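Local coordinates for protein histidinol dehydrogenase (Elizabethkingia anophelis NUHP1, PDB 6AN0) that probably catalyses the last step of histidine biosynthesis, the zinc-dependent and NAD-dependent oxidation of L-histidinol through the aldehyde to L-histidine, at residues T40-I45 with Q194-M199; E48-L53 with G202-E207; P240-V245 with A328-I333; L332-E337 with G350-G355. All coordinates share one frame; numbering follows the deposited sequence.

Contact 1 (T40-I45 with Q194-M199); sequences TVFEDI and QAIGAM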
loop_
_atom_site.group_PDB
_atom_site.type_symbol
_atom_site.label_atom_id
_atom_site.label_comp_id
_atom_site.label_asym_id
_atom_site.label_seq_id
_atom_site.Cartn_x
_atom_site.Cartn_y
_atom_site.Cartn_z
ATOM N N THR A 40 -6.828 5.545 24.594
ATOM C CA THR A 40 -7.645 6.392 25.464
ATOM C C THR A 40 -8.217 7.585 24.698
ATOM O O THR A 40 -9.403 7.907 24.837
ATOM C CB THR A 40 -6.828 6.866 26.663
ATOM O OG1 THR A 40 -6.425 5.732 27.437
ATOM C CG2 THR A 40 -7.651 7.799 27.556
ATOM N N VAL A 41 -7.390 8.255 23.889
ATOM C CA VAL A 41 -7.902 9.366 23.084
ATOM C C VAL A 41 -8.960 8.871 22.107
ATOM O O VAL A 41 -10.006 9.508 21.920
ATOM C CB VAL A 41 -6.756 10.075 22.337
ATOM C CG1 VAL A 41 -7.311 11.236 21.495
ATOM C CG2 VAL A 41 -5.706 10.577 23.317
ATOM N N PHE A 42 -8.696 7.737 21.454
ATOM C CA PHE A 42 -9.662 7.182 20.506
ATOM C C PHE A 42 -10.999 6.876 21.187
ATOM O O PHE A 42 -12.066 7.111 20.605
ATOM C CB PHE A 42 -9.085 5.919 19.846
ATOM C CG PHE A 42 -8.061 6.195 18.750
ATOM C CD1 PHE A 42 -7.577 5.154 17.972
ATOM C CD2 PHE A 42 -7.592 7.485 18.499
ATOM C CE1 PHE A 42 -6.638 5.385 16.965
ATOM C CE2 PHE A 42 -6.663 7.730 17.493
ATOM C CZ PHE A 42 -6.188 6.666 16.712
ATOM N N GLU A 43 -10.961 6.334 22.411
ATOM C CA GLU A 43 -12.200 6.069 23.141
ATOM C C GLU A 43 -12.967 7.361 23.408
ATOM O O GLU A 43 -14.195 7.408 23.255
ATOM C CB GLU A 43 -11.886 5.351 24.456
ATOM N N ASP A 44 -12.251 8.422 23.804
ATOM C CA ASP A 44 -12.876 9.726 24.005
ATOM C C ASP A 44 -13.473 10.268 22.708
ATOM O O ASP A 44 -14.568 10.846 22.715
ATOM C CB ASP A 44 -11.852 10.711 24.574
ATOM C CG ASP A 44 -11.539 10.463 26.049
ATOM O OD1 ASP A 44 -12.363 9.841 26.746
ATOM O OD2 ASP A 44 -10.465 10.908 26.514
ATOM N N ILE A 45 -12.768 10.108 21.578
ATOM C CA ILE A 45 -13.316 10.576 20.301
ATOM C C ILE A 45 -14.568 9.785 19.945
ATOM O O ILE A 45 -15.559 10.342 19.464
ATOM C CB ILE A 45 -12.260 10.475 19.177
ATOM C CG1 ILE A 45 -11.144 11.508 19.357
ATOM C CG2 ILE A 45 -12.921 10.596 17.770
ATOM C CD1 ILE A 45 -11.571 12.966 19.127
ATOM N N GLN A 194 -5.878 13.305 18.652
ATOM C CA GLN A 194 -7.312 13.550 18.533
ATOM C C GLN A 194 -7.723 13.862 17.098
ATOM O O GLN A 194 -8.812 13.454 16.673
ATOM C CB GLN A 194 -7.756 14.667 19.501
ATOM C CG GLN A 194 -7.062 16.055 19.334
ATOM C CD GLN A 194 -5.737 16.179 20.099
ATOM O OE1 GLN A 194 -5.163 15.185 20.543
ATOM N NE2 GLN A 194 -5.249 17.413 20.246
ATOM N N ALA A 195 -6.869 14.541 16.322
ATOM C CA ALA A 195 -7.177 14.751 14.910
ATOM C C ALA A 195 -7.205 13.432 14.147
ATOM O O ALA A 195 -8.113 13.191 13.340
ATOM C CB ALA A 195 -6.170 15.711 14.267
ATOM N N ILE A 196 -6.207 12.571 14.376
ATOM C CA ILE A 196 -6.191 11.265 13.712
ATOM C C ILE A 196 -7.429 10.464 14.103
ATOM O O ILE A 196 -8.043 9.786 13.264
ATOM C CB ILE A 196 -4.892 10.503 14.058
ATOM C CG1 ILE A 196 -3.655 11.273 13.577
ATOM C CG2 ILE A 196 -4.916 9.085 13.483
ATOM C CD1 ILE A 196 -3.726 11.682 12.094
ATOM N N GLY A 197 -7.815 10.528 15.382
ATOM C CA GLY A 197 -8.994 9.804 15.834
ATOM C C GLY A 197 -10.266 10.335 15.204
ATOM O O GLY A 197 -11.153 9.562 14.817
ATOM N N ALA A 198 -10.361 11.660 15.062
ATOM C CA ALA A 198 -11.524 12.245 14.410
ATOM C C ALA A 198 -11.641 11.766 12.961
ATOM O O ALA A 198 -12.741 11.454 12.490
ATOM C CB ALA A 198 -11.447 13.767 14.482
ATOM N N MET A 199 -10.526 11.684 12.243
ATOM C CA MET A 199 -10.609 11.185 10.870
ATOM C C MET A 199 -10.793 9.678 10.810
ATOM O O MET A 199 -11.280 9.164 9.799
ATOM C CB MET A 199 -9.373 11.602 10.075
ATOM C CG MET A 199 -9.293 13.129 9.876
ATOM S SD MET A 199 -7.919 13.651 8.821
ATOM C CE MET A 199 -6.510 13.391 9.898
#
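The Phe42 ring reaches from helix 35-48 to the backbone of helix 192-201, meeting Gly197 CA and Ile196 CG2 at a slant that is neither face-on nor edge-on. Outside the pair, Phe201 packs edge-to-face with the same ring, and Ala223 and Ile226 of helix 218-227 also touch it. The motif is close helix-helix packing over a glycine: the short axes pass 9.0 Å apart and cross at -50°, with no hydrogen bond between them. Because Gly197 has no side chain, the Phe42 ring and Ile45 come right up to its backbone, Phe42 CE2 lying 3.5 Å from Gly197 CA. CG of Phe42 stands anti to the carbonyl carbon (chi1 -77°), and this rotamer carries the ring past the CA of Gly197 to Ile196 CG2, 4.2 Å from Phe42 CZ. One residue earlier on helix 35-48, Val41 CG1 abuts Gln194 CA at 3.8 Å. Ile45 crosses Gln194 at about a right angle and touches it with CD1. All seven touching residues are buried, so the evidence points to apolar core packing. Gln194 is a predicted NAD(+)-binding residue, and Ile196 lies close to Tyr132, another predicted NAD(+) contact, so the packing lies next to the predicted NAD(+) site. At the C-terminal end of the interface, the second branch of Ile45, CG2, rests 3.6 Å from Gly197 O.

Contact 2 (E48-L53 with G202-E207); sequences EKDKAL and GTETIE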
loop_
_atom_site.group_PDB
_atom_site.type_symbol
_atom_site.label_atom_id
_atom_site.label_comp_id
_atom_site.label_asym_id
_atom_site.label_seq_id
_atom_site.Cartn_x
_atom_site.Cartn_y
_atom_site.Cartn_z
ATOM N N GLU A 48 -17.310 10.971 22.851
ATOM C CA GLU A 48 -17.654 12.375 23.022
ATOM C C GLU A 48 -17.528 13.196 21.746
ATOM O O GLU A 48 -17.935 14.361 21.749
ATOM C CB GLU A 48 -16.776 13.015 24.114
ATOM C CG GLU A 48 -16.869 12.362 25.493
ATOM C CD GLU A 48 -18.229 12.528 26.157
ATOM O OE1 GLU A 48 -19.031 13.381 25.712
ATOM O OE2 GLU A 48 -18.492 11.797 27.136
ATOM N N LYS A 49 -16.965 12.626 20.672
ATOM C CA LYS A 49 -16.928 13.245 19.348
ATOM C C LYS A 49 -16.429 14.689 19.376
ATOM O O LYS A 49 -15.313 14.938 19.846
ATOM C CB LYS A 49 -18.305 13.133 18.694
ATOM C CG LYS A 49 -18.777 11.677 18.604
ATOM C CD LYS A 49 -20.210 11.562 18.136
ATOM C CE LYS A 49 -20.731 10.144 18.331
ATOM N NZ LYS A 49 -19.863 9.129 17.664
ATOM N N ASP A 50 -17.219 15.639 18.849
ATOM C CA ASP A 50 -16.758 17.029 18.774
ATOM C C ASP A 50 -16.357 17.568 20.142
ATOM O O ASP A 50 -15.468 18.423 20.240
ATOM C CB ASP A 50 -17.851 17.935 18.197
ATOM C CG ASP A 50 -17.857 17.973 16.675
ATOM O OD1 ASP A 50 -17.024 17.290 16.034
ATOM O OD2 ASP A 50 -18.707 18.703 16.118
ATOM N N LYS A 51 -17.017 17.115 21.204
ATOM C CA LYS A 51 -16.669 17.631 22.526
ATOM C C LYS A 51 -15.267 17.197 22.917
ATOM O O LYS A 51 -14.512 17.979 23.508
ATOM C CB LYS A 51 -17.689 17.180 23.566
ATOM C CG LYS A 51 -19.007 17.932 23.497
ATOM C CD LYS A 51 -19.944 17.527 24.624
ATOM C CE LYS A 51 -20.323 16.064 24.524
ATOM N NZ LYS A 51 -21.401 15.701 25.489
ATOM N N ALA A 52 -14.895 15.959 22.572
ATOM C CA ALA A 52 -13.528 15.499 22.798
ATOM C C ALA A 52 -12.524 16.308 21.982
ATOM O O ALA A 52 -11.471 16.702 22.502
ATOM C CB ALA A 52 -13.414 14.009 22.464
ATOM N N LEU A 53 -12.822 16.555 20.695
ATOM C CA LEU A 53 -11.942 17.383 19.877
ATOM C C LEU A 53 -11.692 18.736 20.531
ATOM O O LEU A 53 -10.546 19.193 20.637
ATOM C CB LEU A 53 -12.534 17.583 18.479
ATOM C CG LEU A 53 -12.080 16.663 17.366
ATOM C CD1 LEU A 53 -12.820 17.039 16.100
ATOM C CD2 LEU A 53 -10.559 16.731 17.168
ATOM N N GLY A 202 -14.744 9.567 12.830
ATOM C CA GLY A 202 -15.731 10.573 12.476
ATOM C C GLY A 202 -16.316 11.248 13.699
ATOM O O GLY A 202 -16.408 10.634 14.762
ATOM N N THR A 203 -16.690 12.515 13.573
ATOM C CA THR A 203 -17.451 13.223 14.597
ATOM C C THR A 203 -18.625 13.910 13.918
ATOM O O THR A 203 -18.846 13.753 12.712
ATOM C CB THR A 203 -16.593 14.250 15.349
ATOM O OG1 THR A 203 -16.239 15.321 14.463
ATOM C CG2 THR A 203 -15.317 13.607 15.906
ATOM N N GLU A 204 -19.380 14.691 14.696
ATOM C CA GLU A 204 -20.465 15.465 14.110
ATOM C C GLU A 204 -19.959 16.403 13.020
ATOM O O GLU A 204 -20.651 16.621 12.022
ATOM C CB GLU A 204 -21.199 16.260 15.188
ATOM C CG GLU A 204 -21.821 15.414 16.283
ATOM C CD GLU A 204 -20.961 15.360 17.529
ATOM O OE1 GLU A 204 -19.740 15.588 17.411
ATOM O OE2 GLU A 204 -21.506 15.093 18.624
ATOM N N THR A 205 -18.757 16.955 13.182
ATOM C CA THR A 205 -18.227 17.925 12.228
ATOM C C THR A 205 -17.329 17.306 11.164
ATOM O O THR A 205 -17.286 17.811 10.035
ATOM C CB THR A 205 -17.455 19.022 12.971
ATOM O OG1 THR A 205 -18.320 19.628 13.942
ATOM C CG2 THR A 205 -16.958 20.102 12.020
ATOM N N ILE A 206 -16.633 16.218 11.473
ATOM C CA ILE A 206 -15.634 15.644 10.577
ATOM C C ILE A 206 -16.129 14.273 10.140
ATOM O O ILE A 206 -16.270 13.364 10.965
ATOM C CB ILE A 206 -14.259 15.561 11.252
ATOM C CG1 ILE A 206 -13.823 16.966 11.708
ATOM C CG2 ILE A 206 -13.221 14.909 10.323
ATOM C CD1 ILE A 206 -12.530 17.014 12.536
ATOM N N GLU A 207 -16.408 14.120 8.845
ATOM C CA GLU A 207 -16.736 12.805 8.308
ATOM C C GLU A 207 -15.479 11.946 8.274
ATOM O O GLU A 207 -14.380 12.437 8.004
ATOM C CB GLU A 207 -17.329 12.918 6.905
HETATM O O HOH W 1 -20.348 16.052 20.803
HETATM O O HOH W 2 -16.592 9.138 17.002
#
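Asp50 OD1 is gripped from the loop 202-207 by two groups: the hydroxyl of Thr203 gives it a hydrogen bond of 2.6 Å from OG1, nearly along the C-O axis, and Thr205 N adds a weak one at 3.4 Å. The other oxygen, Asp50 OD2, and Thr205 OG1 are modelled only 2.4 Å apart, too short to be taken at face value. Both threonine side chains cross that of Asp50 at about a right angle. The bond from Thr203 OG1 helps to hold the orientation of the carboxylate. Thr203 OG1 sits between its own backbone N and carbonyl carbon (chi1 68°), where it can also accept from Ile206 N at 3.1 Å. The same hydroxyl thus folds the loop and grips the aspartate.

Glu204 bends at chi2 (99°) and returns over the start of helix 50-61, where the syn lone pair of Glu204 OE1 takes the N-H of Asp50 N at 2.9 Å. The two carboxylates come close without bonding, their planes 50° apart, a proximity that may disfavour full charge on both. A water bridges Glu204 OE2 to Glu48 O, extending the polar network towards the previous helix. One turn into helix 50-61 the contact turns apolar: Leu53 CD1 meets Ile206 CD1 at 3.6 Å, and Ala198 of helix 192-201 touches Leu53, Thr203 and Ile206. The 203-206 turn is an ST motif, and here it joins the loop after helix 192-201 to the first turn of helix 50-61.

Contact 3 (P240-V245 with A328-I333); sequences PSEVLV and APEHLI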
loop_
_atom_site.group_PDB
_atom_site.type_symbol
_atom_site.label_atom_id
_atom_site.label_comp_id
_atom_site.label_asym_id
_atom_site.label_seq_id
_atom_site.Cartn_x
_atom_site.Cartn_y
_atom_site.Cartn_z
ATOM N N PRO A 240 12.221 10.146 10.750
ATOM C CA PRO A 240 12.902 11.403 10.400
ATOM C C PRO A 240 13.446 11.373 8.975
ATOM O O PRO A 240 13.752 10.317 8.421
ATOM C CB PRO A 240 14.046 11.492 11.421
ATOM C CG PRO A 240 13.771 10.404 12.454
ATOM C CD PRO A 240 12.973 9.357 11.740
ATOM N N SER A 241 13.583 12.560 8.392
ATOM C CA SER A 241 14.024 12.659 7.009
ATOM C C SER A 241 15.535 12.481 6.905
ATOM O O SER A 241 16.272 12.568 7.892
ATOM C CB SER A 241 13.599 13.991 6.404
ATOM O OG SER A 241 14.008 15.061 7.228
ATOM N N GLU A 242 15.994 12.225 5.682
ATOM C CA GLU A 242 17.380 11.819 5.477
ATOM C C GLU A 242 17.773 12.042 4.018
ATOM O O GLU A 242 16.921 12.072 3.123
ATOM C CB GLU A 242 17.563 10.346 5.869
ATOM C CG GLU A 242 16.654 9.475 5.029
ATOM C CD GLU A 242 16.492 8.053 5.508
ATOM O OE1 GLU A 242 16.353 7.183 4.621
ATOM O OE2 GLU A 242 16.457 7.806 6.744
ATOM N N VAL A 243 19.069 12.212 3.785
ATOM C CA VAL A 243 19.604 12.246 2.426
ATOM C C VAL A 243 20.903 11.454 2.393
ATOM O O VAL A 243 21.672 11.428 3.359
ATOM C CB VAL A 243 19.831 13.695 1.901
ATOM C CG1 VAL A 243 20.949 14.406 2.678
ATOM C CG2 VAL A 243 20.158 13.693 0.400
ATOM N N LEU A 244 21.153 10.807 1.259
ATOM C CA LEU A 244 22.451 10.228 0.962
ATOM C C LEU A 244 22.924 10.832 -0.349
ATOM O O LEU A 244 22.160 10.878 -1.319
ATOM C CB LEU A 244 22.375 8.698 0.881
ATOM C CG LEU A 244 23.677 7.904 0.713
ATOM C CD1 LEU A 244 23.526 6.530 1.356
ATOM C CD2 LEU A 244 24.071 7.757 -0.773
ATOM N N VAL A 245 24.154 11.338 -0.356
ATOM C CA VAL A 245 24.774 11.941 -1.531
ATOM C C VAL A 245 25.947 11.072 -1.953
ATOM O O VAL A 245 26.745 10.646 -1.112
ATOM C CB VAL A 245 25.251 13.380 -1.244
ATOM C CG1 VAL A 245 25.881 14.011 -2.502
ATOM C CG2 VAL A 245 24.111 14.224 -0.693
ATOM N N ALA A 328 19.157 2.343 1.684
ATOM C CA ALA A 328 17.812 2.625 1.170
ATOM C C ALA A 328 17.363 4.023 1.586
ATOM O O ALA A 328 16.442 4.168 2.406
ATOM C CB ALA A 328 16.817 1.561 1.643
ATOM N N PRO A 329 17.974 5.069 1.027
ATOM C CA PRO A 329 17.731 6.432 1.514
ATOM C C PRO A 329 16.392 7.005 1.061
ATOM O O PRO A 329 15.881 6.705 -0.023
ATOM C CB PRO A 329 18.888 7.233 0.899
ATOM C CG PRO A 329 19.181 6.489 -0.415
ATOM C CD PRO A 329 18.970 5.022 -0.062
ATOM N N GLU A 330 15.823 7.862 1.912
ATOM C CA GLU A 330 14.641 8.621 1.500
ATOM C C GLU A 330 14.938 9.465 0.255
ATOM O O GLU A 330 14.172 9.455 -0.717
ATOM C CB GLU A 330 14.166 9.515 2.645
ATOM C CG GLU A 330 12.932 10.325 2.294
ATOM C CD GLU A 330 12.686 11.482 3.242
ATOM O OE1 GLU A 330 13.619 11.870 3.970
ATOM O OE2 GLU A 330 11.563 12.023 3.231
ATOM N N HIS A 331 16.045 10.209 0.273
ATOM C CA HIS A 331 16.502 10.984 -0.878
ATOM C C HIS A 331 17.906 10.548 -1.258
ATOM O O HIS A 331 18.766 10.377 -0.383
ATOM C CB HIS A 331 16.563 12.485 -0.583
ATOM C CG HIS A 331 15.293 13.067 -0.065
ATOM N ND1 HIS A 331 15.042 13.215 1.284
ATOM C CD2 HIS A 331 14.222 13.586 -0.711
ATOM C CE1 HIS A 331 13.861 13.785 1.445
ATOM N NE2 HIS A 331 13.342 14.018 0.252
ATOM N N LEU A 332 18.152 10.405 -2.557
ATOM C CA LEU A 332 19.472 10.050 -3.077
ATOM C C LEU A 332 19.906 11.134 -4.052
ATOM O O LEU A 332 19.195 11.406 -5.018
ATOM C CB LEU A 332 19.420 8.694 -3.782
ATOM C CG LEU A 332 20.671 8.283 -4.561
ATOM C CD1 LEU A 332 21.870 8.213 -3.601
ATOM C CD2 LEU A 332 20.456 6.939 -5.249
ATOM N N ILE A 333 21.069 11.740 -3.822
ATOM C CA ILE A 333 21.624 12.710 -4.767
ATOM C C ILE A 333 22.847 12.092 -5.437
ATOM O O ILE A 333 23.826 11.741 -4.766
ATOM C CB ILE A 333 21.982 14.041 -4.084
ATOM C CG1 ILE A 333 20.748 14.634 -3.380
ATOM C CG2 ILE A 333 22.551 15.030 -5.117
ATOM C CD1 ILE A 333 20.989 15.994 -2.707
#
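Glu330 OE1 accepts from Glu242 N at 2.9 Å while Glu242 OE1 accepts from Glu330 N at 2.8 Å, a reciprocal pair of bonds at the N-terminal ends of two neighbouring parallel strands, 242-247 and 331-335, in the six-stranded parallel sheet. The first N-H meets its carboxylate oxygen almost head-on; the second uses the anti lone pair of Glu242. With CG between the backbone N and carbonyl carbon (chi1 59°), the extended Glu242 chain slants across that of Glu330, their carboxylate planes steeply inclined to each other. Glu242 OE1 also has a salt bridge to Arg26.

Further along, the pair is tightly packed. Regular ladder bonds join Leu244 to His331 and Ile333. On one face Leu244 CD2 meets Leu332 CD1 at 3.6 Å, side by side; on the other, Val243 and Val245 brush Ile333, Val243 CG2 reaching Ile333 CG1 at 3.9 Å. The N-terminal end is less enclosed: Pro240 and Ser241 are partly exposed, and Ser241 OG turns to Gln263 OE1. This is the probable active-site end, since Ser241 and His331 are predicted substrate binders and Glu330 and His331 predicted proton acceptors, with the bound zinc ion about 6 Å from the His331 side chain. The imidazole is held by its edge: His331 ND1 donates to Glu242 O at 2.9 Å with an N-H...O angle of 166°, and that oxygen lies only 5° out of the ring plane.

Contact 4 (L332-E337 with G350-G355); sequences LILAIE and GSVFLG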
loop_
_atom_site.group_PDB
_atom_site.type_symbol
_atom_site.label_atom_id
_atom_site.label_comp_id
_atom_site.label_asym_id
_atom_site.label_seq_id
_atom_site.Cartn_x
_atom_site.Cartn_y
_atom_site.Cartn_z
ATOM N N LEU A 332 18.152 10.405 -2.557
ATOM C CA LEU A 332 19.472 10.050 -3.077
ATOM C C LEU A 332 19.906 11.134 -4.052
ATOM O O LEU A 332 19.195 11.406 -5.018
ATOM C CB LEU A 332 19.420 8.694 -3.782
ATOM C CG LEU A 332 20.671 8.283 -4.561
ATOM C CD1 LEU A 332 21.870 8.213 -3.601
ATOM C CD2 LEU A 332 20.456 6.939 -5.249
ATOM N N ILE A 333 21.069 11.740 -3.822
ATOM C CA ILE A 333 21.624 12.710 -4.767
ATOM C C ILE A 333 22.847 12.092 -5.437
ATOM O O ILE A 333 23.826 11.741 -4.766
ATOM C CB ILE A 333 21.982 14.041 -4.084
ATOM C CG1 ILE A 333 20.748 14.634 -3.380
ATOM C CG2 ILE A 333 22.551 15.030 -5.117
ATOM C CD1 ILE A 333 20.989 15.994 -2.707
ATOM N N LEU A 334 22.806 11.977 -6.767
ATOM C CA LEU A 334 23.943 11.460 -7.534
ATOM C C LEU A 334 24.699 12.650 -8.109
ATOM O O LEU A 334 24.417 13.113 -9.214
ATOM C CB LEU A 334 23.497 10.508 -8.641
ATOM C CG LEU A 334 22.789 9.233 -8.199
ATOM C CD1 LEU A 334 22.577 8.355 -9.442
ATOM C CD2 LEU A 334 23.580 8.484 -7.095
ATOM N N ALA A 335 25.682 13.142 -7.353
ATOM C CA ALA A 335 26.508 14.263 -7.794
ATOM C C ALA A 335 27.726 13.729 -8.543
ATOM O O ALA A 335 28.884 13.868 -8.138
ATOM C CB ALA A 335 26.904 15.137 -6.603
ATOM N N ILE A 336 27.438 13.077 -9.666
ATOM C CA ILE A 336 28.465 12.387 -10.425
ATOM C C ILE A 336 28.239 12.628 -11.903
ATOM O O ILE A 336 27.168 13.058 -12.344
ATOM C CB ILE A 336 28.501 10.866 -10.169
ATOM C CG1 ILE A 336 27.202 10.223 -10.708
ATOM C CG2 ILE A 336 28.773 10.564 -8.705
ATOM C CD1 ILE A 336 27.005 8.774 -10.332
ATOM N N GLU A 337 29.297 12.332 -12.644
ATOM C CA GLU A 337 29.315 12.331 -14.093
ATOM C C GLU A 337 28.474 11.188 -14.648
ATOM O O GLU A 337 28.501 10.071 -14.120
ATOM C CB GLU A 337 30.764 12.161 -14.535
ATOM C CG GLU A 337 31.148 12.787 -15.832
ATOM C CD GLU A 337 32.652 12.889 -15.948
ATOM O OE1 GLU A 337 33.348 11.867 -15.739
ATOM O OE2 GLU A 337 33.145 14.003 -16.214
ATOM N N GLY A 350 13.867 6.567 -2.181
ATOM C CA GLY A 350 12.549 7.174 -2.306
ATOM C C GLY A 350 12.451 8.074 -3.529
ATOM O O GLY A 350 11.529 7.946 -4.341
ATOM N N SER A 351 13.395 9.003 -3.663
ATOM C CA SER A 351 13.462 9.922 -4.795
ATOM C C SER A 351 14.926 10.205 -5.111
ATOM O O SER A 351 15.745 10.303 -4.194
ATOM C CB SER A 351 12.701 11.223 -4.488
ATOM O OG SER A 351 12.475 11.969 -5.675
ATOM N N VAL A 352 15.252 10.331 -6.407
ATOM C CA VAL A 352 16.634 10.419 -6.877
ATOM C C VAL A 352 16.838 11.722 -7.648
ATOM O O VAL A 352 16.015 12.091 -8.495
ATOM C CB VAL A 352 17.002 9.205 -7.761
ATOM C CG1 VAL A 352 18.454 9.302 -8.304
ATOM C CG2 VAL A 352 16.773 7.897 -6.986
ATOM N N PHE A 353 17.962 12.388 -7.381
ATOM C CA PHE A 353 18.308 13.676 -7.980
ATOM C C PHE A 353 19.608 13.528 -8.761
ATOM O O PHE A 353 20.608 13.054 -8.211
ATOM C CB PHE A 353 18.432 14.738 -6.874
ATOM C CG PHE A 353 17.167 14.893 -6.069
ATOM C CD1 PHE A 353 16.260 15.899 -6.378
ATOM C CD2 PHE A 353 16.845 13.990 -5.059
ATOM C CE1 PHE A 353 15.066 16.018 -5.674
ATOM C CE2 PHE A 353 15.653 14.106 -4.348
ATOM C CZ PHE A 353 14.764 15.120 -4.659
ATOM N N LEU A 354 19.605 13.951 -10.031
ATOM C CA LEU A 354 20.685 13.620 -10.965
ATOM C C LEU A 354 21.521 14.839 -11.346
ATOM O O LEU A 354 21.002 15.795 -11.928
ATOM C CB LEU A 354 20.103 12.987 -12.224
ATOM C CG LEU A 354 19.256 11.744 -11.984
ATOM C CD1 LEU A 354 18.696 11.312 -13.335
ATOM C CD2 LEU A 354 20.094 10.622 -11.353
ATOM N N GLY A 355 22.829 14.774 -11.067
ATOM C CA GLY A 355 23.763 15.784 -11.527
ATOM C C GLY A 355 23.804 16.990 -10.600
ATOM O O GLY A 355 23.025 17.123 -9.662
#
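Phe353 lays its ring beside the neighbouring strand, the CD2 edge 3.5 Å from Leu332 O, with that oxygen near the ring plane. CG anti to the carbonyl carbon (chi1 -58°) turns this edge towards the Leu332 carbonyl oxygen, while CB of Phe353 touches Ile333 CG1 at 4.2 Å. On the opposite face of the sheet Leu334 and Leu354 run side by side and point the same way, CD1 of Leu334 lying 3.9 Å from CD2 of Leu354; Leu332 and Val352 likewise lie alongside each other, and Val352 CG1 also approaches Leu334 CG.

The backbones form a parallel ladder whose geometry is regular: the strand axes pass 4.7 Å apart at 17°. The bonds alternate from one strand to the other, Leu332 N to Ser351 O, Phe353 N to Leu332 O and Leu334 N to Phe353 O, this last at 2.8 Å with an N-H...O angle of 169°. The final rung is Gly355 N to Leu334 O at 3.0 Å, and just beyond it Ala335 centres an inverse gamma turn that ends the strand.

Strand 351-354 is the last in its chain's sheet, but it pairs in parallel with a strand of the second subunit, where Ser351 OG hydrogen-bonds to Thr395 OG1 of the second subunit and Val352 packs on Phe396 of that subunit. Within the chain, strand 331-335 lies between strands 351-354 and 242-247, with helix 317-327 touching Leu332 and Ile336.

Overall arrangement
Contacts 3 and 4 share strand 331-335 and join three successive strands of one parallel sheet, their centres 10 Å apart; His331 of contact 3 packs on Phe353 of contact 4. Contacts 1 and 2 touch as well, 9 Å between centres, on the opposite side of the chain's centre, with centres about 33 to 45 Å from those of contacts 3 and 4. Contact 1 is buried and apolar, built from side chains packed over Gly197; contact 2, partly exposed, is mainly polar, with carboxylates, hydroxyls and water. The sheet contacts are buried and rely on backbone bonds, but contact 3 adds reciprocal glutamate carboxylate-to-backbone bonds near the zinc ion, whereas contact 4 leads to the second subunit.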